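Side-chain contact in DNA polymerase (Pyrobaculum calidifontis, PDB 5MDN), which probably extends DNA chains in a template-directed manner, joining nucleotides from deoxyribonucleoside triphosphates and releasing diphosphate: residues Glu171-Arg176 against Tyr319-Ala324. Numbering follows the deposited sequence.
Sequences EVYNER and YWNDPA
Tyr173 is the one residue of 171-176 that touches 319-324, reaching across from the loop behind strand 165-172 to meet Trp320 and Asn321 near helix 316-320. Its ring is turned away from its own backbone nitrogen (chi1 -166°) and so reaches residues 319-324 although the two backbones stay well separated. The more closely packed part is buried and apolar: CE1 of Tyr173 lies 3.9 Å from CD1 of Trp320, on the pyrrole side of the indole, and CD1 of Tyr173 is 4.0 Å from the same atom. The indole carbon comes up to the edge of the phenol, and the side chains cross at about a right angle. Arg326 makes a cation-pi contact with Trp320, while Tyr317 of helix 316-320 also touches Tyr173.

Toward solvent the contact loosens. Exposed Asn321 borders the phenol end of Tyr173, its amide turned 71° from the ring plane. Here the hydroxyl is held from within its own loop: Tyr173 OH donates to Glu175 OE1 at 3.0 Å, reaching that oxygen from above the carboxylate plane. Replacing Tyr173 by alanine removes the ring and hydroxyl, and is likely to leave Trp320 CD1 without this edge and Glu175 OE1 without its donor. The two segments bury just 109 Å² between them, summed over both sides, so this is a slender bridge joining the exonuclease-domain loop to a later part of the chain. Because the buried ring sets its apolar edge against the indole while its hydroxyl is bonded to exposed Glu175, its position is probably fixed from both ends.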
loop_
_atom_site.group_PDB
_atom_site.type_symbol
_atom_site.label_atom_id
_atom_site.label_comp_id
_atom_site.label_asym_id
_atom_site.label_seq_id
_atom_site.Cartn_x
_atom_site.Cartn_y
_atom_site.Cartn_z
ATOM N N GLU A 171 18.622 4.214 13.273
ATOM C CA GLU A 171 19.273 2.925 13.449
ATOM C C GLU A 171 19.400 2.627 14.936
ATOM O O GLU A 171 19.759 3.504 15.726
ATOM C CB GLU A 171 20.651 2.887 12.776
ATOM C CG GLU A 171 20.595 2.877 11.253
ATOM C CD GLU A 171 19.833 1.688 10.686
ATOM O OE1 GLU A 171 19.753 0.641 11.363
ATOM O OE2 GLU A 171 19.305 1.806 9.559
ATOM N N VAL A 172 19.098 1.387 15.307
ATOM C CA VAL A 172 18.979 0.970 16.699
ATOM C C VAL A 172 20.039 -0.089 16.967
ATOM O O VAL A 172 20.270 -0.961 16.124
ATOM C CB VAL A 172 17.563 0.444 17.007
ATOM C CG1 VAL A 172 17.514 -0.196 18.376
ATOM C CG2 VAL A 172 16.542 1.567 16.897
ATOM N N TYR A 173 20.652 -0.027 18.154
ATOM C CA TYR A 173 21.781 -0.860 18.568
ATOM C C TYR A 173 21.667 -2.317 18.125
ATOM O O TYR A 173 22.462 -2.768 17.296
ATOM C CB TYR A 173 21.921 -0.782 20.090
ATOM C CG TYR A 173 23.221 -1.325 20.625
ATOM C CD1 TYR A 173 24.433 -0.774 20.235
ATOM C CD2 TYR A 173 23.237 -2.371 21.534
ATOM C CE1 TYR A 173 25.627 -1.258 20.723
ATOM C CE2 TYR A 173 24.427 -2.859 22.032
ATOM C CZ TYR A 173 25.619 -2.304 21.620
ATOM O OH TYR A 173 26.806 -2.793 22.117
ATOM N N ASN A 174 20.719 -3.066 18.693
ATOM C CA ASN A 174 20.340 -4.408 18.231
ATOM C C ASN A 174 21.454 -5.457 18.376
ATOM O O ASN A 174 21.467 -6.456 17.652
ATOM C CB ASN A 174 19.795 -4.351 16.786
ATOM C CG ASN A 174 20.822 -4.733 15.713
ATOM O OD1 ASN A 174 20.573 -5.627 14.905
ATOM N ND2 ASN A 174 21.966 -4.062 15.701
ATOM N N GLU A 175 22.366 -5.284 19.342
ATOM C CA GLU A 175 23.425 -6.277 19.549
ATOM C C GLU A 175 22.851 -7.682 19.671
ATOM O O GLU A 175 23.394 -8.639 19.105
ATOM C CB GLU A 175 24.245 -5.944 20.796
ATOM C CG GLU A 175 25.403 -6.908 21.050
ATOM C CD GLU A 175 26.075 -6.686 22.395
ATOM O OE1 GLU A 175 26.017 -5.550 22.910
ATOM O OE2 GLU A 175 26.662 -7.647 22.935
ATOM N N ARG A 176 21.758 -7.825 20.415
ATOM C CA ARG A 176 20.983 -9.060 20.452
ATOM C C ARG A 176 19.831 -8.962 19.452
ATOM O O ARG A 176 18.832 -8.282 19.710
ATOM C CB ARG A 176 20.474 -9.314 21.869
ATOM C CG ARG A 176 19.930 -8.069 22.566
ATOM C CD ARG A 176 19.880 -8.243 24.074
ATOM N NE ARG A 176 18.666 -7.663 24.639
ATOM C CZ ARG A 176 18.565 -6.413 25.074
ATOM N NH1 ARG A 176 19.609 -5.597 25.010
ATOM N NH2 ARG A 176 17.416 -5.976 25.568
ATOM N N TYR A 319 29.482 -1.724 14.030
ATOM C CA TYR A 319 30.006 -0.477 13.486
ATOM C C TYR A 319 29.914 0.671 14.484
ATOM O O TYR A 319 30.568 1.701 14.287
ATOM C CB TYR A 319 29.267 -0.106 12.197
ATOM C CG TYR A 319 29.671 -0.924 10.986
ATOM C CD1 TYR A 319 29.430 -2.291 10.929
ATOM C CD2 TYR A 319 30.294 -0.326 9.896
ATOM C CE1 TYR A 319 29.801 -3.039 9.824
ATOM C CE2 TYR A 319 30.670 -1.065 8.790
ATOM C CZ TYR A 319 30.419 -2.420 8.758
ATOM O OH TYR A 319 30.789 -3.156 7.658
ATOM N N TRP A 320 29.121 0.520 15.545
ATOM C CA TRP A 320 28.945 1.560 16.553
ATOM C C TRP A 320 29.998 1.490 17.653
ATOM O O TRP A 320 30.452 2.531 18.140
ATOM C CB TRP A 320 27.542 1.461 17.158
ATOM C CG TRP A 320 27.244 2.459 18.237
ATOM C CD1 TRP A 320 27.062 2.196 19.564
ATOM C CD2 TRP A 320 27.080 3.875 18.083
ATOM N NE1 TRP A 320 26.794 3.358 20.245
ATOM C CE2 TRP A 320 26.802 4.404 19.359
ATOM C CE3 TRP A 320 27.148 4.747 16.992
ATOM C CZ2 TRP A 320 26.587 5.764 19.574
ATOM C CZ3 TRP A 320 26.930 6.097 17.207
ATOM C CH2 TRP A 320 26.653 6.591 18.487
ATOM N N ASN A 321 30.394 0.283 18.059
ATOM C CA ASN A 321 31.418 0.095 19.078
ATOM C C ASN A 321 32.830 0.119 18.502
ATOM O O ASN A 321 33.773 -0.314 19.177
ATOM C CB ASN A 321 31.181 -1.214 19.836
ATOM C CG ASN A 321 29.736 -1.393 20.259
ATOM O OD1 ASN A 321 29.106 -2.403 19.950
ATOM N ND2 ASN A 321 29.206 -0.411 20.977
ATOM N N ASP A 322 32.997 0.616 17.282
ATOM C CA ASP A 322 34.295 0.649 16.613
ATOM C C ASP A 322 34.475 2.033 16.006
ATOM O O ASP A 322 33.829 2.343 14.983
ATOM C CB ASP A 322 34.387 -0.439 15.545
ATOM C CG ASP A 322 35.800 -0.635 15.016
ATOM O OD1 ASP A 322 36.612 0.312 15.076
ATOM O OD2 ASP A 322 36.102 -1.749 14.538
ATOM N N PRO A 323 35.315 2.890 16.591
ATOM C CA PRO A 323 35.484 4.246 16.040
ATOM C C PRO A 323 36.002 4.274 14.612
ATOM O O PRO A 323 35.887 5.314 13.951
ATOM C CB PRO A 323 36.488 4.892 17.006
ATOM C CG PRO A 323 36.310 4.139 18.286
ATOM C CD PRO A 323 36.012 2.722 17.877
ATOM N N ALA A 324 36.575 3.175 14.114
ATOM C CA ALA A 324 36.940 3.118 12.702
ATOM C C ALA A 324 35.716 2.959 11.809
ATOM O O ALA A 324 35.705 3.463 10.680
ATOM C CB ALA A 324 37.927 1.974 12.463
#